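Local atomic coordinates of glucoamylase (Thermoanaerobacterium thermosaccharolyticum, PDB entry 1LF6), a protein that hydrolyses terminal alpha-1,4-linked glucose units one after another from the non-reducing ends of glucan chains, releasing beta-D-glucose. Residues Q36-G41 and A93-E98; W51-L54 and I59-V62; V62-P65 and A70-K73; D123-V128 and S132-A137. All blocks are in the same frame, centred on the assembly; numbering follows the deposited sequence.

Contact 1. Residues Q36-G41 and A93-E98; sequences QKQGVG and AISKVE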
loop_
_atom_site.group_PDB
_atom_site.type_symbol
_atom_site.label_atom_id
_atom_site.label_comp_id
_atom_site.label_asym_id
_atom_site.label_seq_id
_atom_site.Cartn_x
_atom_site.Cartn_y
_atom_site.Cartn_z
ATOM N N GLN A 36 -3.147 4.854 7.978
ATOM C CA GLN A 36 -4.102 3.791 8.300
ATOM C C GLN A 36 -5.349 4.108 7.475
ATOM O O GLN A 36 -6.028 5.113 7.708
ATOM C CB GLN A 36 -4.415 3.787 9.805
ATOM C CG GLN A 36 -5.736 3.133 10.197
ATOM C CD GLN A 36 -5.818 1.637 9.880
ATOM O OE1 GLN A 36 -6.871 1.027 10.062
ATOM N NE2 GLN A 36 -4.715 1.044 9.410
ATOM N N LYS A 37 -5.640 3.251 6.502
ATOM C CA LYS A 37 -6.771 3.484 5.624
ATOM C C LYS A 37 -7.984 2.605 5.870
ATOM O O LYS A 37 -7.862 1.406 6.117
ATOM C CB LYS A 37 -6.328 3.333 4.161
ATOM C CG LYS A 37 -5.140 4.198 3.775
ATOM C CD LYS A 37 -5.415 5.672 4.018
ATOM C CE LYS A 37 -4.258 6.528 3.535
ATOM N NZ LYS A 37 -4.454 7.976 3.854
ATOM N N GLN A 38 -9.158 3.223 5.789
ATOM C CA GLN A 38 -10.429 2.522 5.963
ATOM C C GLN A 38 -10.784 1.868 4.641
ATOM O O GLN A 38 -11.570 0.922 4.594
ATOM C CB GLN A 38 -11.535 3.509 6.340
ATOM C CG GLN A 38 -11.488 3.998 7.770
ATOM C CD GLN A 38 -12.512 5.080 8.021
ATOM O OE1 GLN A 38 -12.433 6.162 7.444
ATOM N NE2 GLN A 38 -13.485 4.794 8.878
ATOM N N GLY A 39 -10.198 2.384 3.567
ATOM C CA GLY A 39 -10.463 1.830 2.253
ATOM C C GLY A 39 -9.649 2.480 1.157
ATOM O O GLY A 39 -9.096 3.568 1.336
ATOM N N VAL A 40 -9.564 1.794 0.024
ATOM C CA VAL A 40 -8.845 2.291 -1.135
ATOM C C VAL A 40 -9.636 1.842 -2.354
ATOM O O VAL A 40 -10.292 0.802 -2.318
ATOM C CB VAL A 40 -7.402 1.730 -1.215
ATOM C CG1 VAL A 40 -6.628 2.115 0.038
ATOM C CG2 VAL A 40 -7.430 0.211 -1.389
ATOM N N GLY A 41 -9.597 2.623 -3.429
ATOM C CA GLY A 41 -10.344 2.228 -4.608
ATOM C C GLY A 41 -9.983 2.935 -5.895
ATOM O O GLY A 41 -9.246 3.915 -5.911
ATOM N N ALA A 93 -15.914 12.688 15.454
ATOM C CA ALA A 93 -17.001 11.764 15.161
ATOM C C ALA A 93 -16.471 10.345 15.006
ATOM O O ALA A 93 -15.308 10.145 14.663
ATOM C CB ALA A 93 -17.720 12.200 13.888
ATOM N N ILE A 94 -17.325 9.363 15.276
ATOM C CA ILE A 94 -16.944 7.959 15.150
ATOM C C ILE A 94 -17.327 7.502 13.750
ATOM O O ILE A 94 -18.470 7.677 13.326
ATOM C CB ILE A 94 -17.679 7.078 16.169
ATOM C CG1 ILE A 94 -17.450 7.610 17.590
ATOM C CG2 ILE A 94 -17.194 5.643 16.046
ATOM C CD1 ILE A 94 -15.999 7.638 18.012
ATOM N N SER A 95 -16.378 6.913 13.033
ATOM C CA SER A 95 -16.633 6.464 11.671
ATOM C C SER A 95 -16.768 4.956 11.564
ATOM O O SER A 95 -16.019 4.206 12.191
ATOM C CB SER A 95 -15.511 6.943 10.746
ATOM O OG SER A 95 -15.814 6.678 9.386
ATOM N N LYS A 96 -17.739 4.523 10.767
ATOM C CA LYS A 96 -17.991 3.107 10.524
ATOM C C LYS A 96 -17.895 2.928 9.019
ATOM O O LYS A 96 -18.533 3.666 8.265
ATOM C CB LYS A 96 -19.400 2.711 10.988
ATOM C CG LYS A 96 -19.681 2.974 12.459
ATOM C CD LYS A 96 -18.776 2.139 13.346
ATOM C CE LYS A 96 -18.946 2.506 14.811
ATOM N NZ LYS A 96 -18.053 1.690 15.683
ATOM N N VAL A 97 -17.105 1.957 8.577
ATOM C CA VAL A 97 -16.953 1.730 7.150
ATOM C C VAL A 97 -17.450 0.354 6.722
ATOM O O VAL A 97 -17.366 -0.611 7.477
ATOM C CB VAL A 97 -15.471 1.865 6.711
ATOM C CG1 VAL A 97 -14.645 0.726 7.304
ATOM C CG2 VAL A 97 -15.371 1.870 5.180
ATOM N N GLU A 98 -17.984 0.284 5.507
ATOM C CA GLU A 98 -18.463 -0.969 4.938
ATOM C C GLU A 98 -18.462 -0.776 3.431
ATOM O O GLU A 98 -18.676 0.337 2.953
ATOM C CB GLU A 98 -19.882 -1.296 5.429
ATOM C CG GLU A 98 -20.977 -0.413 4.850
ATOM C CD GLU A 98 -22.378 -0.959 5.099
ATOM O OE1 GLU A 98 -23.353 -0.325 4.640
ATOM O OE2 GLU A 98 -22.512 -2.018 5.752
#

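Contact 2. Residues W51-L54 and I59-V62; sequences WFTL and ISEV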
loop_
_atom_site.group_PDB
_atom_site.type_symbol
_atom_site.label_atom_id
_atom_site.label_comp_id
_atom_site.label_asym_id
_atom_site.label_seq_id
_atom_site.Cartn_x
_atom_site.Cartn_y
_atom_site.Cartn_z
ATOM N N TRP A 51 -7.439 7.328 -8.337
ATOM C CA TRP A 51 -7.427 6.418 -7.196
ATOM C C TRP A 51 -7.761 7.231 -5.959
ATOM O O TRP A 51 -7.381 8.393 -5.869
ATOM C CB TRP A 51 -6.036 5.819 -6.976
ATOM C CG TRP A 51 -5.553 4.859 -8.011
ATOM C CD1 TRP A 51 -5.508 3.500 -7.909
ATOM C CD2 TRP A 51 -4.947 5.189 -9.264
ATOM N NE1 TRP A 51 -4.899 2.962 -9.017
ATOM C CE2 TRP A 51 -4.545 3.977 -9.865
ATOM C CE3 TRP A 51 -4.702 6.397 -9.937
ATOM C CZ2 TRP A 51 -3.905 3.935 -11.110
ATOM C CZ3 TRP A 51 -4.069 6.354 -11.172
ATOM C CH2 TRP A 51 -3.678 5.129 -11.746
ATOM N N PHE A 52 -8.462 6.629 -5.003
ATOM C CA PHE A 52 -8.790 7.330 -3.762
ATOM C C PHE A 52 -8.520 6.442 -2.553
ATOM O O PHE A 52 -8.442 5.217 -2.672
ATOM C CB PHE A 52 -10.263 7.768 -3.738
ATOM C CG PHE A 52 -11.240 6.623 -3.705
ATOM C CD1 PHE A 52 -11.692 6.040 -4.886
ATOM C CD2 PHE A 52 -11.698 6.116 -2.490
ATOM C CE1 PHE A 52 -12.583 4.967 -4.859
ATOM C CE2 PHE A 52 -12.587 5.045 -2.455
ATOM C CZ PHE A 52 -13.030 4.470 -3.643
ATOM N N THR A 53 -8.363 7.074 -1.394
ATOM C CA THR A 53 -8.135 6.361 -0.142
ATOM C C THR A 53 -9.010 7.028 0.906
ATOM O O THR A 53 -9.343 8.204 0.778
ATOM C CB THR A 53 -6.654 6.438 0.321
ATOM O OG1 THR A 53 -6.285 7.806 0.560
ATOM C CG2 THR A 53 -5.740 5.855 -0.733
ATOM N N LEU A 54 -9.396 6.270 1.928
ATOM C CA LEU A 54 -10.237 6.787 3.001
ATOM C C LEU A 54 -9.513 6.633 4.337
ATOM O O LEU A 54 -8.821 5.641 4.569
ATOM C CB LEU A 54 -11.565 6.016 3.058
ATOM C CG LEU A 54 -12.390 5.927 1.772
ATOM C CD1 LEU A 54 -13.615 5.046 2.006
ATOM C CD2 LEU A 54 -12.806 7.320 1.332
ATOM N N ILE A 59 -12.316 11.142 2.831
ATOM C CA ILE A 59 -11.440 10.905 1.706
ATOM C C ILE A 59 -10.080 11.499 2.061
ATOM O O ILE A 59 -9.995 12.648 2.497
ATOM C CB ILE A 59 -11.992 11.600 0.444
ATOM C CG1 ILE A 59 -13.215 10.834 -0.065
ATOM C CG2 ILE A 59 -10.907 11.729 -0.613
ATOM C CD1 ILE A 59 -14.006 11.565 -1.137
ATOM N N SER A 60 -9.023 10.708 1.915
ATOM C CA SER A 60 -7.684 11.201 2.195
ATOM C C SER A 60 -7.000 11.433 0.845
ATOM O O SER A 60 -7.542 12.142 -0.005
ATOM C CB SER A 60 -6.908 10.199 3.064
ATOM O OG SER A 60 -7.064 8.864 2.614
ATOM N N GLU A 61 -5.832 10.842 0.628
ATOM C CA GLU A 61 -5.135 11.037 -0.641
ATOM C C GLU A 61 -5.921 10.548 -1.860
ATOM O O GLU A 61 -6.593 9.514 -1.814
ATOM C CB GLU A 61 -3.776 10.327 -0.642
ATOM C CG GLU A 61 -2.713 10.930 0.259
ATOM C CD GLU A 61 -2.758 10.390 1.675
ATOM O OE1 GLU A 61 -3.507 9.429 1.921
ATOM O OE2 GLU A 61 -2.031 10.926 2.539
ATOM N N VAL A 62 -5.833 11.313 -2.947
ATOM C CA VAL A 62 -6.485 10.967 -4.205
ATOM C C VAL A 62 -5.396 11.086 -5.258
ATOM O O VAL A 62 -4.652 12.070 -5.284
ATOM C CB VAL A 62 -7.654 11.926 -4.551
ATOM C CG1 VAL A 62 -8.346 11.454 -5.822
ATOM C CG2 VAL A 62 -8.652 11.978 -3.402
#

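Contact 3. Residues V62-P65 and A70-K73; sequences VYYP and ADVK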
loop_
_atom_site.group_PDB
_atom_site.type_symbol
_atom_site.label_atom_id
_atom_site.label_comp_id
_atom_site.label_asym_id
_atom_site.label_seq_id
_atom_site.Cartn_x
_atom_site.Cartn_y
_atom_site.Cartn_z
ATOM N N VAL A 62 -5.833 11.313 -2.947
ATOM C CA VAL A 62 -6.485 10.967 -4.205
ATOM C C VAL A 62 -5.396 11.086 -5.258
ATOM O O VAL A 62 -4.652 12.070 -5.284
ATOM C CB VAL A 62 -7.654 11.926 -4.551
ATOM C CG1 VAL A 62 -8.346 11.454 -5.822
ATOM C CG2 VAL A 62 -8.652 11.978 -3.402
ATOM N N TYR A 63 -5.306 10.090 -6.129
ATOM C CA TYR A 63 -4.264 10.053 -7.151
ATOM C C TYR A 63 -4.745 10.216 -8.587
ATOM O O TYR A 63 -5.806 9.712 -8.960
ATOM C CB TYR A 63 -3.502 8.730 -7.030
ATOM C CG TYR A 63 -2.872 8.514 -5.671
ATOM C CD1 TYR A 63 -1.492 8.626 -5.494
ATOM C CD2 TYR A 63 -3.656 8.222 -4.556
ATOM C CE1 TYR A 63 -0.909 8.454 -4.238
ATOM C CE2 TYR A 63 -3.085 8.051 -3.295
ATOM C CZ TYR A 63 -1.713 8.167 -3.143
ATOM O OH TYR A 63 -1.147 7.994 -1.894
ATOM N N TYR A 64 -3.928 10.906 -9.382
ATOM C CA TYR A 64 -4.185 11.162 -10.796
ATOM C C TYR A 64 -2.988 11.890 -11.398
ATOM O O TYR A 64 -2.427 12.791 -10.775
ATOM C CB TYR A 64 -5.451 12.018 -10.988
ATOM C CG TYR A 64 -5.497 12.740 -12.326
ATOM C CD1 TYR A 64 -4.861 13.971 -12.497
ATOM C CD2 TYR A 64 -6.132 12.172 -13.432
ATOM C CE1 TYR A 64 -4.854 14.618 -13.729
ATOM C CE2 TYR A 64 -6.132 12.814 -14.676
ATOM C CZ TYR A 64 -5.490 14.037 -14.813
ATOM O OH TYR A 64 -5.481 14.683 -16.030
ATOM N N PRO A 65 -2.587 11.519 -12.625
ATOM C CA PRO A 65 -3.167 10.478 -13.478
ATOM C C PRO A 65 -2.449 9.140 -13.327
ATOM O O PRO A 65 -2.747 8.182 -14.044
ATOM C CB PRO A 65 -2.992 11.060 -14.867
ATOM C CG PRO A 65 -1.628 11.670 -14.760
ATOM C CD PRO A 65 -1.656 12.360 -13.402
ATOM N N ALA A 70 -0.072 11.798 -6.072
ATOM C CA ALA A 70 -1.123 12.210 -5.155
ATOM C C ALA A 70 -1.364 13.689 -5.422
ATOM O O ALA A 70 -0.422 14.456 -5.610
ATOM C CB ALA A 70 -0.683 11.992 -3.717
ATOM N N ASP A 71 -2.629 14.087 -5.445
ATOM C CA ASP A 71 -2.987 15.470 -5.724
ATOM C C ASP A 71 -3.850 16.062 -4.631
ATOM O O ASP A 71 -4.067 17.272 -4.588
ATOM C CB ASP A 71 -3.754 15.545 -7.042
ATOM C CG ASP A 71 -2.957 15.027 -8.210
ATOM O OD1 ASP A 71 -3.414 14.066 -8.862
ATOM O OD2 ASP A 71 -1.871 15.581 -8.479
ATOM N N VAL A 72 -4.343 15.202 -3.749
ATOM C CA VAL A 72 -5.219 15.633 -2.674
ATOM C C VAL A 72 -4.770 15.095 -1.320
ATOM O O VAL A 72 -4.301 13.964 -1.216
ATOM C CB VAL A 72 -6.662 15.148 -2.948
ATOM C CG1 VAL A 72 -7.592 15.599 -1.837
ATOM C CG2 VAL A 72 -7.132 15.668 -4.299
ATOM N N LYS A 73 -4.914 15.909 -0.282
ATOM C CA LYS A 73 -4.532 15.479 1.053
ATOM C C LYS A 73 -5.786 14.989 1.770
ATOM O O LYS A 73 -5.781 13.927 2.396
ATOM C CB LYS A 73 -3.891 16.641 1.816
ATOM C CG LYS A 73 -3.298 16.271 3.171
ATOM C CD LYS A 73 -4.278 16.498 4.305
ATOM C CE LYS A 73 -3.610 16.289 5.660
ATOM N NZ LYS A 73 -4.513 16.642 6.791
#

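Contact 4. Residues D123-V128 and S132-A137; sequences DIFTDV and SLIMKA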
loop_
_atom_site.group_PDB
_atom_site.type_symbol
_atom_site.label_atom_id
_atom_site.label_comp_id
_atom_site.label_asym_id
_atom_site.label_seq_id
_atom_site.Cartn_x
_atom_site.Cartn_y
_atom_site.Cartn_z
ATOM N N ASP A 123 -21.164 7.930 0.337
ATOM C CA ASP A 123 -21.088 6.880 -0.671
ATOM C C ASP A 123 -19.957 7.362 -1.557
ATOM O O ASP A 123 -20.078 8.409 -2.198
ATOM C CB ASP A 123 -22.391 6.807 -1.474
ATOM C CG ASP A 123 -23.474 6.031 -0.759
ATOM O OD1 ASP A 123 -23.452 6.011 0.488
ATOM O OD2 ASP A 123 -24.354 5.443 -1.440
ATOM N N ILE A 124 -18.861 6.611 -1.585
ATOM C CA ILE A 124 -17.694 7.012 -2.360
ATOM C C ILE A 124 -17.211 5.983 -3.376
ATOM O O ILE A 124 -17.094 4.798 -3.070
ATOM C CB ILE A 124 -16.527 7.358 -1.408
ATOM C CG1 ILE A 124 -16.989 8.432 -0.414
ATOM C CG2 ILE A 124 -15.312 7.838 -2.202
ATOM C CD1 ILE A 124 -16.024 8.669 0.729
ATOM N N PHE A 125 -16.916 6.463 -4.581
ATOM C CA PHE A 125 -16.427 5.632 -5.676
ATOM C C PHE A 125 -16.046 6.558 -6.823
ATOM O O PHE A 125 -16.139 7.775 -6.694
ATOM C CB PHE A 125 -17.507 4.640 -6.122
ATOM C CG PHE A 125 -18.755 5.292 -6.642
ATOM C CD1 PHE A 125 -18.911 5.544 -8.003
ATOM C CD2 PHE A 125 -19.771 5.674 -5.770
ATOM C CE1 PHE A 125 -20.061 6.166 -8.486
ATOM C CE2 PHE A 125 -20.921 6.296 -6.243
ATOM C CZ PHE A 125 -21.068 6.543 -7.603
ATOM N N THR A 126 -15.616 5.994 -7.944
ATOM C CA THR A 126 -15.229 6.825 -9.076
ATOM C C THR A 126 -16.077 6.574 -10.318
ATOM O O THR A 126 -16.832 5.606 -10.385
ATOM C CB THR A 126 -13.751 6.608 -9.440
ATOM O OG1 THR A 126 -13.527 5.225 -9.734
ATOM C CG2 THR A 126 -12.853 7.034 -8.284
ATOM N N ASP A 127 -15.939 7.467 -11.293
ATOM C CA ASP A 127 -16.660 7.381 -12.553
ATOM C C ASP A 127 -15.864 6.449 -13.459
ATOM O O ASP A 127 -14.737 6.759 -13.843
ATOM C CB ASP A 127 -16.769 8.783 -13.169
ATOM C CG ASP A 127 -17.648 8.823 -14.418
ATOM O OD1 ASP A 127 -18.180 9.909 -14.724
ATOM O OD2 ASP A 127 -17.796 7.784 -15.093
ATOM N N VAL A 128 -16.444 5.299 -13.788
ATOM C CA VAL A 128 -15.764 4.319 -14.628
ATOM C C VAL A 128 -15.370 4.846 -16.009
ATOM O O VAL A 128 -14.428 4.345 -16.624
ATOM C CB VAL A 128 -16.630 3.050 -14.818
ATOM C CG1 VAL A 128 -16.889 2.388 -13.468
ATOM C CG2 VAL A 128 -17.951 3.413 -15.497
ATOM N N SER A 132 -13.039 11.269 -12.474
ATOM C CA SER A 132 -13.736 12.009 -11.429
ATOM C C SER A 132 -14.059 11.139 -10.221
ATOM O O SER A 132 -14.427 9.969 -10.355
ATOM C CB SER A 132 -15.030 12.623 -11.976
ATOM O OG SER A 132 -16.033 11.637 -12.127
ATOM N N LEU A 133 -13.908 11.726 -9.039
ATOM C CA LEU A 133 -14.198 11.041 -7.786
ATOM C C LEU A 133 -15.565 11.529 -7.332
ATOM O O LEU A 133 -15.842 12.731 -7.360
ATOM C CB LEU A 133 -13.153 11.385 -6.721
ATOM C CG LEU A 133 -13.405 10.776 -5.339
ATOM C CD1 LEU A 133 -13.321 9.257 -5.424
ATOM C CD2 LEU A 133 -12.377 11.316 -4.348
ATOM N N ILE A 134 -16.412 10.598 -6.909
ATOM C CA ILE A 134 -17.760 10.941 -6.485
ATOM C C ILE A 134 -18.021 10.631 -5.022
ATOM O O ILE A 134 -17.594 9.600 -4.512
ATOM C CB ILE A 134 -18.794 10.170 -7.330
ATOM C CG1 ILE A 134 -18.560 10.455 -8.814
ATOM C CG2 ILE A 134 -20.200 10.561 -6.913
ATOM C CD1 ILE A 134 -19.241 9.477 -9.747
ATOM N N MET A 135 -18.725 11.533 -4.352
ATOM C CA MET A 135 -19.084 11.338 -2.958
ATOM C C MET A 135 -20.491 11.843 -2.710
ATOM O O MET A 135 -20.740 13.049 -2.723
ATOM C CB MET A 135 -18.140 12.077 -2.001
ATOM C CG MET A 135 -18.635 12.027 -0.550
ATOM S SD MET A 135 -17.686 12.999 0.638
ATOM C CE MET A 135 -17.976 14.667 0.004
ATOM N N LYS A 136 -21.419 10.919 -2.500
ATOM C CA LYS A 136 -22.783 11.312 -2.196
ATOM C C LYS A 136 -22.799 11.403 -0.681
ATOM O O LYS A 136 -22.250 10.540 0.005
ATOM C CB LYS A 136 -23.783 10.256 -2.670
ATOM C CG LYS A 136 -25.240 10.645 -2.431
ATOM C CD LYS A 136 -26.180 9.750 -3.222
ATOM C CE LYS A 136 -27.607 10.270 -3.197
ATOM N NZ LYS A 136 -28.520 9.430 -4.031
ATOM N N ALA A 137 -23.406 12.457 -0.156
ATOM C CA ALA A 137 -23.462 12.633 1.283
ATOM C C ALA A 137 -24.817 13.163 1.708
ATOM O O ALA A 137 -25.507 13.827 0.935
ATOM C CB ALA A 137 -22.363 13.589 1.734
#

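Contact 1. Residues Q36-G41 and A93-E98
With CG set beside its own backbone nitrogen (chi1 -75°) and the chain extended beyond it, Q38 reaches across to S95, whose OG is swung beside its carbonyl carbon (chi1 -172°) to meet it. The result is a single side-chain hydrogen bond, from Q38 NE2 to S95 OG over 3.0 Å. At an N-H...O angle of 172° the bond is almost straight, and the serine oxygen lies in the plane of the amide. V97, two residues along the same strand, flanks this bridge: its CB is 4.1 Å from Q38 NE2, while its CG2 methyl lies 4.0 Å from Q38 O, so one valine borders both the amide end and the backbone of the glutamine. The two polar groups have further partners, Q38 OE1 taking the backbone N-H of G57 and S95 OG bonding N111 OD1. L109 of strand 107-113 adds an apolar neighbour to all three residues. The segments belong to different sheets of the N-terminal beta domain, and no strand pairing joins them here. A glutamine bonded through both ends of its amide has its flip state defined, and the S95 hydroxyl, accepting from Q38 NE2, is left to donate to N111 OD1.

Contact 2. Residues W51-L54 and I59-V62
T53 and S60 meet at the tight centre of this antiparallel pairing. S60 N donates to T53 O over 2.8 Å, nearly straight at 170°. T53 OG1, held between its own backbone N and carbonyl carbon (chi1 62°), turns toward the opposite strand, where it lies 2.9 Å from E61 O. The S60 hydroxyl crowds the same spot, at a separation too short to be taken literally. Beside this polar knot the side chains of L54 and I59 cross at an angle, L54 CD2 3.8 Å from I59 CG1. The other end is looser. T53 N reaches E61 O only through a weak, bent bond, and at W51 and F52 the side chains lead away from the partner strand, so W51 touches mainly through its carbonyl oxygen, which V62 CA approaches at 3.2 Å in a CA-H...O contact. Neither end faces solvent. The E61 carboxylate turns to K37 in a salt bridge, and F52, L54 and I59 pack against I124 of the facing sheet. F52 pairs with V62 but L54 with I59, placing both S60 and E61 opposite T53: a beta bulge in a hairpin of the N-terminal beta-sandwich domain.

Contact 3. Residues V62-P65 and A70-K73
Y63 and A70, Y64 and D71, and V62 and V72 meet across the hairpin, each pair in its own way. Among the polar contacts, the one clear hydrogen bond runs from D71 N to V62 O, 2.9 Å long and close to linear at 169°. With CG anti to its own carbonyl carbon (chi1 -60°), the side chain of D71 brings OD1 to within 2.5 Å of Y64 O. So short a distance between two oxygens suggests that the acid is protonated and donates, though this remains an inference. The same OD1 sits in the plane of the Y64 ring at its edge, while P65 CB, in a residue preceded by a cis peptide bond, lies over one face near the rim. The CH-pi contact belongs to Y63: A70 CB stands over its ring, 4.0 Å from the centroid. Purely apolar packing joins the two valines, which lie side by side and point the same way, V62 CB 3.7 Å from V72 CB. Beyond the hairpin, Y63 OH bonds H338 NE2 and F250 stacks on Y64. A buried carboxyl group set against a backbone carbonyl would probably have its pKa raised, consistent with a proton on D71 shared toward Y64 O, while OD2 accepts from K160 N.

Contact 4. Residues D123-V128 and S132-A137
D123 and K136 exchange a reciprocal pair of backbone hydrogen bonds, D123 N to K136 O at 2.8 Å and K136 N to D123 O at 2.9 Å, within a regular antiparallel beta hairpin, at the pair farthest from the turn in these segments. F125 and I134 form the next hydrogen-bonded pair; the bond from I134 N to F125 O is 2.8 Å, whereas the return bond from F125 N to I134 O stretches to 3.2 Å. D127 N donates to S132 O over 3.1 Å and closes the ladder just before the turn. The polar side chains find partners beyond the hairpin strands: D123 forms a salt bridge with K273, D127 one with R130 in the turn, and the S132 hydroxyl bonds T264 OG1. Between the hydrogen-bonded rungs, I124 opposes M135 and T126 opposes L133, and these side chains share one face of the sheet. I124 and M135 run side by side in the same direction, while L133 crosses both I124 and T126, its CD1 lying 3.7 Å from T126 CG2. This face meets the other sheet of the sandwich, with F52 packed on I124, T126 and L133. D123, F125, I134 and K136 occupy the reverse face, where helix 269-284 contributes L272 against I134. Here the phenyl group of F125, turned between its backbone N and carbonyl carbon (chi1 62°), folds back toward the partner strand. I134 CB stands over one face of the ring, displaced toward the rim, and I134 CD1 touches F125 CE1 at 3.6 Å.

From the N terminus, the chain enters contact 1 at 36-41 and closes it only at 93-98, a long loop that encloses both contact 2 and contact 3. These two are successive hairpins of one sheet, 51-54 with 59-62 and then 62-65 with 70-73, sharing V62 on the middle strand. Contact 4 follows in series, its short hairpin closing at 132-137 in the facing sheet. None of the loops cross. K37 of contact 1 reaches E61 of contact 2, and the apolar faces of contacts 2 and 4 interlock through L54, I59, I124 and L133. Together they join the two layers of the N-terminal beta sandwich, with contact 1 a polar bridge between them.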